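N-acetylmuramoyl-L-alanine amidase domain-containing protein SAOUHSC_02979 (Staphylococcus aureus, PDB 5T1Q) is probably a secreted peptidoglycan hydrolase with amidase activity, this chain holding its glucosaminidase-family and CHAP domains. Local coordinates at residues S153-N158 with T165-T170. Numbering follows the deposited sequence.
Sequences SDLIKN and TIYKPT
Y167 packs its ring beside L155 and I156 on the last turn of helix 145-158. Its CB points at the helix, and CG stands anti to its own carbonyl carbon (chi1 -59°), which carries the ring toward the helix. The CD2/CE2 edge is the side that meets L155. Y167 CE2 lies 3.8 Å from L155 CG, and both methyls of L155 come near the same ring atom. The L155 carbonyl O sits at the ring edge, close to the ring plane, 3.7 Å from Y167 CD2. I156 meets the root of the ring. I156 CD1 is 3.9 Å from Y167 CG and approaches obliquely, with the two side chains crossing at about a right angle. I166 CG2, from the same loop, covers one ring face near the rim. The phenol OH is hydrogen-bonded to the T188 carbonyl, so the polar end of this buried ring is satisfied.

The second branch of I156 reaches T170. I156 CG2 lies 3.4 Å from T170 OG1. That hydroxyl sits between its backbone N and carbonyl carbon (chi1 69°), which turns it back to the Y167 carbonyl. T170 OG1 donates to Y167 O over 2.8 Å, in the carbonyl plane, with a C=O...donor angle of 151°. T170 N also donates to Y167 O, so two bonds from one residue grip this carbonyl. A water links the backbones. It donates to I156 O and accepts from Y167 N. I156 O also takes a hydrogen bond from W171 NE1.

T165 to K168 form a type I beta turn, leading into the short 3-10 segment 168-170. T170 also touches A181 and L185 of helix 178-185. The contact is helix-to-loop packing within the N-acetylmuramoyl-L-alanine amidase region, whose sequence belongs to the glucosaminidase family of the lysozyme clan. Here the loop following helix 145-158 folds back on that helix's C-terminal end.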
ATOM      1  N   SER A 153     -14.348   8.109  14.076  1.00 40.84           N
ATOM      2  CA  SER A 153     -15.780   8.405  14.058  1.00 43.03           C
ATOM      3  C   SER A 153     -16.033   9.876  14.382  1.00 43.76           C
ATOM      4  O   SER A 153     -16.909  10.492  13.786  1.00 43.93           O
ATOM      5  CB  SER A 153     -16.541   7.514  15.037  1.00 44.80           C
ATOM      6  OG  SER A 153     -16.125   7.756  16.365  1.00 47.59           O
ATOM      7  N   ASP A 154     -15.249  10.433  15.301  1.00 44.66           N
ATOM      8  CA  ASP A 154     -15.368  11.848  15.656  1.00 46.70           C
ATOM      9  C   ASP A 154     -14.978  12.756  14.497  1.00 44.83           C
ATOM     10  O   ASP A 154     -15.582  13.809  14.310  1.00 44.97           O
ATOM     11  CB  ASP A 154     -14.530  12.185  16.898  1.00 49.74           C
ATOM     12  CG  ASP A 154     -15.135  11.633  18.192  1.00 53.65           C
ATOM     13  OD1 ASP A 154     -16.226  11.022  18.145  1.00 55.62           O
ATOM     14  OD2 ASP A 154     -14.525  11.826  19.269  1.00 57.11           O
ATOM     15  N   LEU A 155     -13.977  12.345  13.718  1.00 42.48           N
ATOM     16  CA  LEU A 155     -13.540  13.132  12.566  1.00 41.15           C
ATOM     17  C   LEU A 155     -14.625  13.179  11.495  1.00 40.51           C
ATOM     18  O   LEU A 155     -14.942  14.250  10.976  1.00 41.37           O
ATOM     19  CB  LEU A 155     -12.253  12.561  11.962  1.00 40.15           C
ATOM     20  CG  LEU A 155     -11.656  13.326  10.774  1.00 39.75           C
ATOM     21  CD1 LEU A 155     -11.321  14.757  11.153  1.00 41.78           C
ATOM     22  CD2 LEU A 155     -10.424  12.606  10.262  1.00 39.17           C
ATOM     23  N   ILE A 156     -15.196  12.019  11.175  1.00 38.90           N
ATOM     24  CA  ILE A 156     -16.243  11.933  10.154  1.00 38.71           C
ATOM     25  C   ILE A 156     -17.502  12.721  10.547  1.00 40.77           C
ATOM     26  O   ILE A 156     -18.134  13.354   9.697  1.00 40.22           O
ATOM     27  CB  ILE A 156     -16.654  10.464   9.882  1.00 38.15           C
ATOM     28  CG1 ILE A 156     -15.462   9.626   9.366  1.00 37.32           C
ATOM     29  CG2 ILE A 156     -17.820  10.390   8.901  1.00 38.64           C
ATOM     30  CD1 ILE A 156     -14.850  10.116   8.068  1.00 36.33           C
ATOM     31  N   LYS A 157     -17.858  12.677  11.828  1.00 42.51           N
ATOM     32  CA  LYS A 157     -19.071  13.349  12.317  1.00 45.28           C
ATOM     33  C   LYS A 157     -18.910  14.832  12.569  1.00 46.19           C
ATOM     34  O   LYS A 157     -19.806  15.588  12.242  1.00 47.19           O
ATOM     35  CB  LYS A 157     -19.602  12.654  13.583  1.00 46.15           C
ATOM     36  CG  LYS A 157     -19.972  11.190  13.366  1.00 46.10           C
ATOM     37  CD  LYS A 157     -21.049  10.976  12.307  1.00 46.54           C
ATOM     38  CE  LYS A 157     -22.404  11.474  12.784  1.00 49.40           C
ATOM     39  NZ  LYS A 157     -23.465  11.371  11.747  1.00 50.80           N
ATOM     40  N   ASN A 158     -17.768  15.250  13.119  1.00 47.20           N
ATOM     41  CA  ASN A 158     -17.527  16.665  13.451  1.00 49.35           C
ATOM     42  C   ASN A 158     -16.781  17.462  12.375  1.00 48.98           C
ATOM     43  O   ASN A 158     -16.878  18.682  12.338  1.00 50.25           O
ATOM     44  CB  ASN A 158     -16.761  16.756  14.771  1.00 51.53           C
ATOM     45  CG  ASN A 158     -17.475  16.048  15.906  1.00 53.47           C
ATOM     46  OD1 ASN A 158     -18.696  16.083  15.998  1.00 55.25           O
ATOM     47  ND2 ASN A 158     -16.712  15.401  16.776  1.00 54.84           N
ATOM     48  N   THR A 165     -18.729  19.943   7.667  1.00 49.03           N
ATOM     49  CA  THR A 165     -19.412  18.885   6.947  1.00 48.80           C
ATOM     50  C   THR A 165     -18.543  18.290   5.829  1.00 46.92           C
ATOM     51  O   THR A 165     -19.069  17.693   4.883  1.00 47.15           O
ATOM     52  CB  THR A 165     -20.732  19.415   6.361  1.00 50.40           C
ATOM     53  OG1 THR A 165     -20.452  20.480   5.450  1.00 52.05           O
ATOM     54  CG2 THR A 165     -21.640  19.916   7.474  1.00 51.91           C
ATOM     55  N   ILE A 166     -17.223  18.413   5.953  1.00 44.91           N
ATOM     56  CA  ILE A 166     -16.315  17.901   4.930  1.00 43.65           C
ATOM     57  C   ILE A 166     -16.521  16.395   4.662  1.00 41.27           C
ATOM     58  O   ILE A 166     -16.376  15.963   3.535  1.00 39.62           O
ATOM     59  CB  ILE A 166     -14.830  18.208   5.263  1.00 43.83           C
ATOM     60  CG1 ILE A 166     -13.934  17.916   4.043  1.00 44.41           C
ATOM     61  CG2 ILE A 166     -14.373  17.455   6.505  1.00 42.99           C
ATOM     62  CD1 ILE A 166     -12.457  18.201   4.253  1.00 44.38           C
ATOM     63  N   TYR A 167     -16.889  15.628   5.687  1.00 40.19           N
ATOM     64  CA  TYR A 167     -17.138  14.186   5.528  1.00 39.66           C
ATOM     65  C   TYR A 167     -18.621  13.818   5.652  1.00 40.35           C
ATOM     66  O   TYR A 167     -18.957  12.635   5.726  1.00 39.12           O
ATOM     67  CB  TYR A 167     -16.303  13.376   6.530  1.00 38.63           C
ATOM     68  CG  TYR A 167     -14.816  13.597   6.388  1.00 37.97           C
ATOM     69  CD1 TYR A 167     -14.154  13.249   5.213  1.00 37.15           C
ATOM     70  CD2 TYR A 167     -14.059  14.128   7.432  1.00 38.65           C
ATOM     71  CE1 TYR A 167     -12.788  13.447   5.068  1.00 36.41           C
ATOM     72  CE2 TYR A 167     -12.689  14.326   7.300  1.00 37.89           C
ATOM     73  CZ  TYR A 167     -12.057  13.989   6.112  1.00 36.63           C
ATOM     74  OH  TYR A 167     -10.695  14.182   5.964  1.00 34.59           O
ATOM     75  N   LYS A 168     -19.501  14.822   5.659  1.00 41.73           N
ATOM     76  CA  LYS A 168     -20.946  14.576   5.751  1.00 43.47           C
ATOM     77  C   LYS A 168     -21.464  13.658   4.623  1.00 43.35           C
ATOM     78  O   LYS A 168     -22.295  12.801   4.886  1.00 44.03           O
ATOM     79  CB  LYS A 168     -21.748  15.892   5.821  1.00 44.86           C
ATOM     80  CG  LYS A 168     -23.252  15.690   5.982  1.00 46.33           C
ATOM     81  CD  LYS A 168     -24.012  16.995   6.192  1.00 48.41           C
ATOM     82  CE  LYS A 168     -25.504  16.723   6.288  1.00 49.88           C
ATOM     83  NZ  LYS A 168     -26.315  17.922   6.608  1.00 52.36           N
ATOM     84  N   PRO A 169     -20.973  13.830   3.374  1.00 43.55           N
ATOM     85  CA  PRO A 169     -21.392  12.926   2.287  1.00 43.45           C
ATOM     86  C   PRO A 169     -21.036  11.426   2.460  1.00 42.42           C
ATOM     87  O   PRO A 169     -21.502  10.612   1.666  1.00 43.89           O
ATOM     88  CB  PRO A 169     -20.668  13.495   1.063  1.00 43.29           C
ATOM     89  CG  PRO A 169     -20.493  14.945   1.376  1.00 44.32           C
ATOM     90  CD  PRO A 169     -20.227  14.993   2.848  1.00 43.81           C
ATOM     91  N   THR A 170     -20.205  11.065   3.442  1.00 41.17           N
ATOM     92  CA  THR A 170     -19.897   9.646   3.690  1.00 40.68           C
ATOM     93  C   THR A 170     -20.872   9.056   4.704  1.00 42.19           C
ATOM     94  O   THR A 170     -20.902   7.836   4.896  1.00 41.23           O
ATOM     95  CB  THR A 170     -18.473   9.405   4.222  1.00 39.45           C
ATOM     96  OG1 THR A 170     -18.351   9.908   5.555  1.00 39.38           O
ATOM     97  CG2 THR A 170     -17.421  10.036   3.307  1.00 39.14           C
TER
HETATM   98  O   HOH W   1     -17.559  16.018   8.694  1.00 36.28           O